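Local structure of exodeoxyribonuclease III (Archaeoglobus fulgidus, 2VOA) at residues A[91-96]-A[128-133]. The protein is an abasic-site (AP) endonuclease of the exonuclease III family, which probably cuts damaged DNA with the help of magnesium or manganese ions. The protein carries 1 engineered substitution. Numbering follows the deposited sequence.
Sequences LIRAKI and YHYLQK
R93 of strand 91-96 and Y130 of helix 115-134 meet through one polar bond, in which R93 NH1 donates a hydrogen bond to Y130 OH at 3.1 Å with an N-H...O angle of 162°. The hydroxyl lies at the edge of the guanidinium, in its plane, while the phenol ring is turned 68° from that plane. R93 gets there by an outstretched chain, CG anti to the backbone N (chi1 178°), and its CD passes 3.3 Å from Y130 OH as the two side chains run past each other in opposite directions. The guanidinium is further held by a salt bridge from NH2 to D100 and a hydrogen bond from NH1 to T134. A methionine in place of R93 would probably leave the buried phenol without this donor and D100 without this positive partner.

The apolar part is smaller: L91 brings CD1 to 4.0 Å from Y130 CE2. Its other methyl, CD2, packs near the hydroxyl, 3.9 Å from Y130 OH.

The pair thus ties the helix to one face of a sheet in this DNase I-like fold. With NH1 shared between Y130 and T134, the guanidinium is likely fixed in rotation, and the salt bridge to D100 probably offsets its charge beside a buried tyrosine.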
loop_
_atom_site.group_PDB
_atom_site.type_symbol
_atom_site.label_atom_id
_atom_site.label_comp_id
_atom_site.label_asym_id
_atom_site.label_seq_id
_atom_site.Cartn_x
_atom_site.Cartn_y
_atom_site.Cartn_z
ATOM N N LEU A 91 13.363 19.273 14.490
ATOM C CA LEU A 91 13.668 20.658 14.141
ATOM C C LEU A 91 14.836 20.644 13.186
ATOM O O LEU A 91 15.881 20.076 13.500
ATOM C CB LEU A 91 14.017 21.479 15.395
ATOM C CG LEU A 91 14.244 22.997 15.287
ATOM C CD1 LEU A 91 14.140 23.652 16.645
ATOM C CD2 LEU A 91 15.617 23.406 14.644
ATOM N N ILE A 92 14.636 21.276 12.036
ATOM C CA ILE A 92 15.717 21.458 11.067
ATOM C C ILE A 92 15.697 22.912 10.636
ATOM O O ILE A 92 14.613 23.492 10.406
ATOM C CB ILE A 92 15.605 20.455 9.863
ATOM C CG1 ILE A 92 16.855 20.512 8.963
ATOM C CG2 ILE A 92 14.291 20.646 9.067
ATOM C CD1 ILE A 92 16.841 19.495 7.829
ATOM N N ARG A 93 16.887 23.506 10.562
ATOM C CA ARG A 93 17.019 24.921 10.253
ATOM C C ARG A 93 18.093 25.146 9.201
ATOM O O ARG A 93 19.099 24.477 9.217
ATOM C CB ARG A 93 17.390 25.671 11.514
ATOM C CG ARG A 93 17.618 27.167 11.317
ATOM C CD ARG A 93 17.631 27.820 12.651
ATOM N NE ARG A 93 17.451 29.267 12.594
ATOM C CZ ARG A 93 17.498 30.034 13.676
ATOM N NH1 ARG A 93 17.690 29.468 14.866
ATOM N NH2 ARG A 93 17.338 31.345 13.583
ATOM N N ALA A 94 17.859 26.089 8.301
ATOM C CA ALA A 94 18.807 26.377 7.230
ATOM C C ALA A 94 18.597 27.784 6.727
ATOM O O ALA A 94 17.499 28.319 6.828
ATOM C CB ALA A 94 18.645 25.375 6.081
ATOM N N LYS A 95 19.653 28.382 6.174
ATOM C CA LYS A 95 19.501 29.593 5.399
ATOM C C LYS A 95 19.311 29.156 3.936
ATOM O O LYS A 95 20.187 28.487 3.351
ATOM C CB LYS A 95 20.759 30.460 5.531
ATOM C CG LYS A 95 20.619 31.879 4.961
ATOM C CD LYS A 95 21.976 32.554 4.977
ATOM C CE LYS A 95 21.922 34.005 4.528
ATOM N NZ LYS A 95 20.900 34.762 5.296
ATOM N N ILE A 96 18.164 29.512 3.363
ATOM C CA ILE A 96 17.812 29.091 1.999
ATOM C C ILE A 96 17.377 30.308 1.203
ATOM O O ILE A 96 16.406 30.977 1.593
ATOM C CB ILE A 96 16.666 28.049 2.011
ATOM C CG1 ILE A 96 17.097 26.837 2.844
ATOM C CG2 ILE A 96 16.301 27.619 0.603
ATOM C CD1 ILE A 96 15.999 25.834 3.138
ATOM N N TYR A 128 10.657 28.820 22.615
ATOM C CA TYR A 128 10.630 30.264 22.885
ATOM C C TYR A 128 12.035 30.847 23.093
ATOM O O TYR A 128 12.439 31.795 22.416
ATOM C CB TYR A 128 9.745 30.560 24.123
ATOM C CG TYR A 128 9.795 32.018 24.552
ATOM C CD1 TYR A 128 10.661 32.437 25.569
ATOM C CD2 TYR A 128 8.992 32.978 23.920
ATOM C CE1 TYR A 128 10.709 33.783 25.958
ATOM C CE2 TYR A 128 9.035 34.327 24.298
ATOM C CZ TYR A 128 9.907 34.713 25.314
ATOM O OH TYR A 128 9.975 36.027 25.714
ATOM N N HIS A 129 12.794 30.253 24.007
ATOM C CA HIS A 129 14.123 30.777 24.318
ATOM C C HIS A 129 15.081 30.611 23.140
ATOM O O HIS A 129 15.900 31.501 22.867
ATOM C CB HIS A 129 14.622 30.163 25.621
ATOM C CG HIS A 129 13.829 30.621 26.803
ATOM N ND1 HIS A 129 13.856 31.929 27.243
ATOM C CD2 HIS A 129 12.952 29.970 27.602
ATOM C CE1 HIS A 129 13.051 32.056 28.285
ATOM N NE2 HIS A 129 12.484 30.885 28.520
ATOM N N TYR A 130 14.922 29.506 22.417
ATOM C CA TYR A 130 15.747 29.221 21.241
ATOM C C TYR A 130 15.557 30.284 20.150
ATOM O O TYR A 130 16.544 30.836 19.622
ATOM C CB TYR A 130 15.479 27.798 20.739
ATOM C CG TYR A 130 16.125 27.452 19.410
ATOM C CD1 TYR A 130 17.466 27.075 19.323
ATOM C CD2 TYR A 130 15.376 27.501 18.230
ATOM C CE1 TYR A 130 18.049 26.748 18.067
ATOM C CE2 TYR A 130 15.947 27.190 16.996
ATOM C CZ TYR A 130 17.264 26.804 16.927
ATOM O OH TYR A 130 17.819 26.497 15.694
ATOM N N LEU A 131 14.300 30.593 19.838
ATOM C CA LEU A 131 13.992 31.597 18.806
ATOM C C LEU A 131 14.283 33.019 19.267
ATOM O O LEU A 131 14.771 33.827 18.488
ATOM C CB LEU A 131 12.548 31.471 18.364
ATOM C CG LEU A 131 12.261 30.113 17.703
ATOM C CD1 LEU A 131 10.754 29.982 17.517
ATOM C CD2 LEU A 131 13.031 29.898 16.387
ATOM N N GLN A 132 13.998 33.324 20.533
ATOM C CA GLN A 132 14.355 34.631 21.096
ATOM C C GLN A 132 15.862 34.898 20.955
ATOM O O GLN A 132 16.289 36.033 20.679
ATOM C CB GLN A 132 13.953 34.692 22.573
ATOM C CG GLN A 132 14.176 36.037 23.220
ATOM C CD GLN A 132 13.781 36.035 24.677
ATOM O OE1 GLN A 132 14.167 35.140 25.448
ATOM N NE2 GLN A 132 13.033 37.057 25.081
ATOM N N LYS A 133 16.663 33.848 21.142
ATOM C CA LYS A 133 18.120 33.948 21.145
ATOM C C LYS A 133 18.706 34.057 19.738
ATOM O O LYS A 133 19.720 34.741 19.530
ATOM C CB LYS A 133 18.705 32.737 21.895
ATOM C CG LYS A 133 20.170 32.456 21.666
ATOM C CD LYS A 133 20.628 31.316 22.554
ATOM C CE LYS A 133 21.628 30.436 21.830
ATOM N NZ LYS A 133 22.051 29.289 22.691
#